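Local coordinates for protein glycosyl hydrolase (Rhizobium leguminosarum bv. trifolii, PDB 5NDX) that probably hydrolyses O-glycosidic bonds as a bacterial alpha-L-iduronidase of glycoside hydrolase family 39, the orthologue of the human lysosomal enzyme, at residues 532-537 with 612-617; 565-570 with 587-592. The protein carries 2 engineered substitutions. All blocks are in the same frame, centred on the assembly; numbering follows the deposited sequence.

Contact 1: 532-537 with 612-617; sequences PAAPTG and RRSELC. Unlike the reference sequence in segment 532-537: A534 (reference Thr). With SO4 (sulfate ion), chain H; SO4 (sulfate ion), chain G.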
loop_
_atom_site.group_PDB
_atom_site.type_symbol
_atom_site.label_atom_id
_atom_site.label_comp_id
_atom_site.label_asym_id
_atom_site.label_seq_id
_atom_site.Cartn_x
_atom_site.Cartn_y
_atom_site.Cartn_z
ATOM N N PRO A 532 -17.317 -20.781 -1.332
ATOM C CA PRO A 532 -16.076 -20.237 -1.854
ATOM C C PRO A 532 -14.930 -21.270 -1.789
ATOM O O PRO A 532 -14.974 -22.209 -0.978
ATOM C CB PRO A 532 -15.778 -19.117 -0.869
ATOM C CG PRO A 532 -16.285 -19.653 0.405
ATOM C CD PRO A 532 -17.539 -20.408 0.068
ATOM N N ALA A 533 -13.921 -21.055 -2.611
ATOM C CA ALA A 533 -12.748 -21.872 -2.618
ATOM C C ALA A 533 -11.972 -21.745 -1.293
ATOM O O ALA A 533 -11.880 -20.683 -0.659
ATOM C CB ALA A 533 -11.862 -21.479 -3.784
ATOM N N ALA A 534 -11.436 -22.870 -0.867
ATOM C CA ALA A 534 -10.655 -22.925 0.340
ATOM C C ALA A 534 -9.367 -22.106 0.200
ATOM O O ALA A 534 -8.846 -21.924 -0.900
ATOM C CB ALA A 534 -10.367 -24.370 0.713
ATOM N N PRO A 535 -8.895 -21.530 1.303
ATOM C CA PRO A 535 -7.598 -20.843 1.221
ATOM C C PRO A 535 -6.443 -21.833 1.001
ATOM O O PRO A 535 -6.620 -23.008 1.233
ATOM C CB PRO A 535 -7.440 -20.185 2.597
ATOM C CG PRO A 535 -8.639 -20.527 3.368
ATOM C CD PRO A 535 -9.468 -21.528 2.648
ATOM N N THR A 536 -5.266 -21.336 0.658
ATOM C CA THR A 536 -4.107 -22.162 0.388
ATOM C C THR A 536 -2.835 -21.616 0.984
ATOM O O THR A 536 -2.741 -20.416 1.283
ATOM C CB THR A 536 -3.880 -22.330 -1.121
ATOM O OG1 THR A 536 -3.512 -21.086 -1.722
ATOM C CG2 THR A 536 -5.138 -22.869 -1.811
ATOM N N GLY A 537 -1.835 -22.482 1.120
ATOM C CA GLY A 537 -0.463 -22.002 1.407
ATOM C C GLY A 537 -0.302 -21.403 2.813
ATOM O O GLY A 537 0.351 -20.396 2.975
ATOM N N ARG A 612 -21.687 -18.943 3.465
ATOM C CA ARG A 612 -21.195 -20.297 3.218
ATOM C C ARG A 612 -19.693 -20.420 3.499
ATOM O O ARG A 612 -18.917 -19.596 3.053
ATOM C CB ARG A 612 -21.498 -20.730 1.791
ATOM C CG ARG A 612 -22.997 -20.772 1.501
ATOM C CD ARG A 612 -23.281 -21.055 0.030
ATOM N NE ARG A 612 -22.813 -19.924 -0.792
ATOM C CZ ARG A 612 -23.421 -19.446 -1.874
ATOM N NH1 ARG A 612 -24.547 -19.960 -2.324
ATOM N NH2 ARG A 612 -22.858 -18.458 -2.551
ATOM N N ARG A 613 -19.320 -21.456 4.224
ATOM C CA ARG A 613 -17.933 -21.786 4.523
ATOM C C ARG A 613 -17.313 -22.573 3.408
ATOM O O ARG A 613 -17.971 -23.390 2.807
ATOM C CB ARG A 613 -17.820 -22.604 5.807
ATOM C CG ARG A 613 -16.430 -22.477 6.410
ATOM C CD ARG A 613 -16.149 -23.306 7.679
ATOM N NE ARG A 613 -16.422 -24.749 7.684
ATOM C CZ ARG A 613 -15.963 -25.669 6.839
ATOM N NH1 ARG A 613 -15.231 -25.352 5.791
ATOM N NH2 ARG A 613 -16.287 -26.940 7.020
ATOM N N SER A 614 -16.037 -22.342 3.130
ATOM C CA SER A 614 -15.316 -23.168 2.151
ATOM C C SER A 614 -15.367 -24.574 2.726
ATOM O O SER A 614 -15.028 -24.747 3.897
ATOM C CB SER A 614 -13.868 -22.731 1.954
ATOM O OG SER A 614 -13.207 -22.554 3.190
ATOM N N GLU A 615 -15.892 -25.524 1.930
ATOM C CA GLU A 615 -16.051 -26.968 2.309
ATOM C C GLU A 615 -14.779 -27.598 2.941
ATOM O O GLU A 615 -14.843 -28.437 3.837
ATOM C CB GLU A 615 -16.480 -27.790 1.080
ATOM C CG GLU A 615 -17.987 -27.779 0.843
ATOM C CD GLU A 615 -18.371 -28.197 -0.571
ATOM O OE1 GLU A 615 -19.529 -27.937 -0.968
ATOM O OE2 GLU A 615 -17.521 -28.773 -1.292
ATOM N N LEU A 616 -13.642 -27.132 2.455
ATOM C CA LEU A 616 -12.353 -27.421 2.994
ATOM C C LEU A 616 -11.921 -26.153 3.805
ATOM O O LEU A 616 -12.028 -25.026 3.316
ATOM C CB LEU A 616 -11.452 -27.666 1.773
ATOM C CG LEU A 616 -10.066 -28.334 1.547
ATOM C CD1 LEU A 616 -10.128 -28.917 0.138
ATOM C CD2 LEU A 616 -8.792 -27.459 1.666
ATOM N N CYS A 617 -11.443 -26.382 5.020
ATOM C CA CYS A 617 -10.527 -25.494 5.689
ATOM C C CYS A 617 -9.069 -25.860 5.347
ATOM O O CYS A 617 -8.824 -26.915 4.809
ATOM C CB CYS A 617 -10.876 -25.418 7.190
ATOM S SG CYS A 617 -12.571 -24.671 7.297
HETATM S S SO4 H . -11.798 -25.630 -3.239
HETATM O O1 SO4 H . -13.135 -25.170 -3.687
HETATM O O2 SO4 H . -11.556 -26.991 -3.776
HETATM O O3 SO4 H . -10.774 -24.702 -3.772
HETATM O O4 SO4 H . -11.734 -25.695 -1.761
HETATM S S SO4 G . -20.441 -23.760 9.161
HETATM O O1 SO4 G . -21.813 -24.148 9.580
HETATM O O2 SO4 G . -20.522 -22.844 8.003
HETATM O O3 SO4 G . -19.757 -23.084 10.288
HETATM O O4 SO4 G . -19.673 -24.968 8.776
HETATM O O HOH W 1 -15.248 -24.842 -0.946
#

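Contact 2: 565-570 with 587-592; sequences IFYDVL and ISTAFL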
loop_
_atom_site.group_PDB
_atom_site.type_symbol
_atom_site.label_atom_id
_atom_site.label_comp_id
_atom_site.label_asym_id
_atom_site.label_seq_id
_atom_site.Cartn_x
_atom_site.Cartn_y
_atom_site.Cartn_z
ATOM N N ILE A 565 -14.946 -12.059 0.130
ATOM C CA ILE A 565 -14.545 -13.209 0.925
ATOM C C ILE A 565 -13.891 -12.785 2.229
ATOM O O ILE A 565 -12.997 -11.932 2.227
ATOM C CB ILE A 565 -13.557 -14.098 0.155
ATOM C CG1 ILE A 565 -14.165 -14.524 -1.188
ATOM C CG2 ILE A 565 -13.228 -15.346 0.971
ATOM C CD1 ILE A 565 -15.485 -15.335 -1.116
ATOM N N PHE A 566 -14.348 -13.386 3.320
ATOM C CA PHE A 566 -13.855 -13.153 4.662
ATOM C C PHE A 566 -13.290 -14.435 5.279
ATOM O O PHE A 566 -13.829 -15.517 5.043
ATOM C CB PHE A 566 -15.037 -12.691 5.518
ATOM C CG PHE A 566 -15.660 -11.440 5.007
ATOM C CD1 PHE A 566 -16.679 -11.486 4.092
ATOM C CD2 PHE A 566 -15.164 -10.206 5.409
ATOM C CE1 PHE A 566 -17.251 -10.322 3.624
ATOM C CE2 PHE A 566 -15.747 -9.041 4.942
ATOM C CZ PHE A 566 -16.775 -9.106 4.040
ATOM N N TYR A 567 -12.238 -14.332 6.078
ATOM C CA TYR A 567 -11.575 -15.516 6.656
ATOM C C TYR A 567 -11.798 -15.558 8.162
ATOM O O TYR A 567 -11.873 -14.506 8.847
ATOM C CB TYR A 567 -10.076 -15.556 6.310
ATOM C CG TYR A 567 -9.832 -15.519 4.841
ATOM C CD1 TYR A 567 -9.871 -16.681 4.064
ATOM C CD2 TYR A 567 -9.674 -14.314 4.181
ATOM C CE1 TYR A 567 -9.711 -16.618 2.670
ATOM C CE2 TYR A 567 -9.509 -14.246 2.799
ATOM C CZ TYR A 567 -9.514 -15.419 2.036
ATOM O OH TYR A 567 -9.362 -15.311 0.658
ATOM N N ASP A 568 -11.967 -16.776 8.659
ATOM C CA ASP A 568 -11.897 -17.087 10.082
ATOM C C ASP A 568 -10.656 -17.931 10.306
ATOM O O ASP A 568 -10.241 -18.709 9.435
ATOM C CB ASP A 568 -13.092 -17.935 10.464
ATOM C CG ASP A 568 -14.414 -17.183 10.333
ATOM O OD1 ASP A 568 -14.454 -15.934 10.454
ATOM O OD2 ASP A 568 -15.414 -17.869 10.082
ATOM N N VAL A 569 -10.084 -17.769 11.478
ATOM C CA VAL A 569 -8.971 -18.552 11.932
ATOM C C VAL A 569 -9.463 -19.358 13.095
ATOM O O VAL A 569 -10.081 -18.804 14.019
ATOM C CB VAL A 569 -7.799 -17.689 12.378
ATOM C CG1 VAL A 569 -6.691 -18.573 12.934
ATOM C CG2 VAL A 569 -7.275 -16.887 11.213
ATOM N N LEU A 570 -9.207 -20.660 13.041
ATOM C CA LEU A 570 -9.585 -21.578 14.109
ATOM C C LEU A 570 -8.388 -22.317 14.687
ATOM O O LEU A 570 -7.332 -22.416 14.078
ATOM C CB LEU A 570 -10.590 -22.590 13.611
ATOM C CG LEU A 570 -11.871 -22.013 13.032
ATOM C CD1 LEU A 570 -11.750 -21.979 11.544
ATOM C CD2 LEU A 570 -13.040 -22.920 13.377
ATOM N N ILE A 587 -10.681 -9.579 5.967
ATOM C CA ILE A 587 -10.607 -9.527 4.499
ATOM C C ILE A 587 -9.199 -9.758 3.901
ATOM O O ILE A 587 -9.094 -10.016 2.698
ATOM C CB ILE A 587 -11.219 -8.266 3.878
ATOM C CG1 ILE A 587 -10.477 -7.043 4.340
ATOM C CG2 ILE A 587 -12.692 -8.163 4.212
ATOM C CD1 ILE A 587 -11.030 -5.794 3.680
ATOM N N SER A 588 -8.160 -9.632 4.715
ATOM C CA SER A 588 -6.793 -9.893 4.289
ATOM C C SER A 588 -6.372 -11.263 4.801
ATOM O O SER A 588 -6.884 -11.747 5.797
ATOM C CB SER A 588 -5.811 -8.786 4.833
ATOM O OG SER A 588 -5.955 -7.581 4.036
ATOM N N THR A 589 -5.402 -11.854 4.132
ATOM C CA THR A 589 -4.989 -13.220 4.395
ATOM C C THR A 589 -3.819 -13.270 5.337
ATOM O O THR A 589 -2.787 -13.819 5.016
ATOM C CB THR A 589 -4.635 -13.901 3.074
ATOM O OG1 THR A 589 -3.515 -13.237 2.495
ATOM C CG2 THR A 589 -5.822 -13.847 2.139
ATOM N N ALA A 590 -4.024 -12.718 6.532
ATOM C CA ALA A 590 -3.010 -12.668 7.548
ATOM C C ALA A 590 -3.676 -12.526 8.915
ATOM O O ALA A 590 -4.755 -11.966 9.027
ATOM C CB ALA A 590 -2.043 -11.519 7.283
ATOM N N PHE A 591 -3.080 -13.131 9.931
ATOM C CA PHE A 591 -3.630 -13.063 11.273
ATOM C C PHE A 591 -2.590 -13.298 12.340
ATOM O O PHE A 591 -1.857 -14.268 12.287
ATOM C CB PHE A 591 -4.772 -14.070 11.409
ATOM C CG PHE A 591 -5.411 -14.077 12.767
ATOM C CD1 PHE A 591 -6.230 -13.035 13.169
ATOM C CD2 PHE A 591 -5.146 -15.104 13.681
ATOM C CE1 PHE A 591 -6.840 -13.039 14.446
ATOM C CE2 PHE A 591 -5.735 -15.093 14.955
ATOM C CZ PHE A 591 -6.590 -14.058 15.333
ATOM N N LEU A 592 -2.521 -12.400 13.312
ATOM C CA LEU A 592 -1.653 -12.567 14.455
ATOM C C LEU A 592 -2.428 -13.222 15.611
ATOM O O LEU A 592 -3.407 -12.657 16.083
ATOM C CB LEU A 592 -1.000 -11.222 14.912
ATOM C CG LEU A 592 -0.052 -11.723 16.032
ATOM C CD1 LEU A 592 1.407 -11.717 15.666
ATOM C CD2 LEU A 592 -0.357 -11.363 17.444
HETATM O O HOH W 2 -10.948 -10.974 0.983
#

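Contact 1: 532-537 with 612-617
P532 lies across the backbone of 612-617, its CD 3.4 Å from the carbonyl O of R612 and its CG over the start of S614. The rigid ring suits a run that holds polyproline-like torsions from P532 to P535: it offers a compact apolar flank and restricts its own phi. Against this run S614 presents a small side chain, its CB 3.2 Å from P532 O and 3.6 Å from A534 CA, where a larger group would probably crowd. The CA of S614 points a C-H at the P532 carbonyl.

A chi1 of 48° sets the serine OG between the backbone N and the carbonyl carbon, from where it donates to L616 O at 2.7 Å, tilted out of the plane of that carbonyl, while S614 OG accepts from A606 N. The two bonds fix the rotation of the hydroxyl group and link S614 to both L616 and strand 601-607. A534, where the reference sequence has threonine, turns its methyl toward L616, the CB lying 3.6 Å from L616 CD2. Its amide N donates nearly straight (158°) to O4 of a sulfate 3.0 Å away, probably from the crystallisation liquor. A water donates to P532 O at 2.6 Å and accepts from E615 N, joining the two backbones.

The pairing ties the approach to strand 536-545 to the loop between strands 601-607 and 618-620. Beyond it, P535 packs on W556 of strand 549-557 and V604 of strand 601-607, P532 rests on A606, and C617 is disulfide-bonded to C605.

Contact 2: 565-570 with 587-592
The Y567 ring has I587 O at its edge, near the ring plane and 4.3 Å from CE2, while the methyl of T589 approaches obliquely, CG2 lying 3.8 Å from CE2. W556 packs edge-to-face with the same tyrosine. F566 takes the I587 branch methyl obliquely, CG2 only 3.3 Å from CE2, a tight fit. The F591 ring is met, again obliquely, by V569, whose CG2 lies 3.7 Å from CG.

The setting is the core of a fibronectin type III-like beta sandwich. Strand 566-572 belongs to the four-stranded sheet and strand 590-594 to the three-stranded one, and the two segments meet mainly through side chains, with no direct backbone bond between them. Y567 and V569 both direct CB toward the other sheet. From there the long tyrosine ring reaches T589 CG2, a span a small residue could not cover, and a branched valine fits against F591, whose CG stands anti to the backbone N (chi1 -180°) and is thereby brought against both V569 methyls, CG1 lying 3.9 Å from F591 CD2. With the Y567 ring cut back to an alanine, the T589 methyl and the W556 ring would probably lose their aromatic partner, opening a gap between the sheets.

T589 is the centre of an inverse gamma turn, with a weak bond of 3.1 Å from A590 N to S588 O. Its methyl faces the tyrosine while its OG1 is bonded to W556 O, a division of labour that threonine performs well. At the I565 end of the contact, one water donates to I565 O at 2.6 Å and to I587 O at 2.7 Å, bridging the two backbones where F566 and I587 lie side by side.

In the fold
Both contacts belong to the same C-terminal sandwich, their centres 11 Å apart, and they touch directly. P532 CB lies 3.8 Å from I565 CD1, and P535 CG lies 4.1 Å from Y567 CD1, so the prolines that lead into the first strand continue the apolar packing begun between the sheets. W556 meets P535 as well as Y567, and strand 601-607 backs both contacts. In sequence, all of contact 2 falls between the two segments of contact 1. The centre of contact 2 lies about 18 Å from the centre of the chain, that of contact 1 about 26 Å; both are away from the ligand pockets, within structural packing of an accessory domain rather than the catalytic barrel.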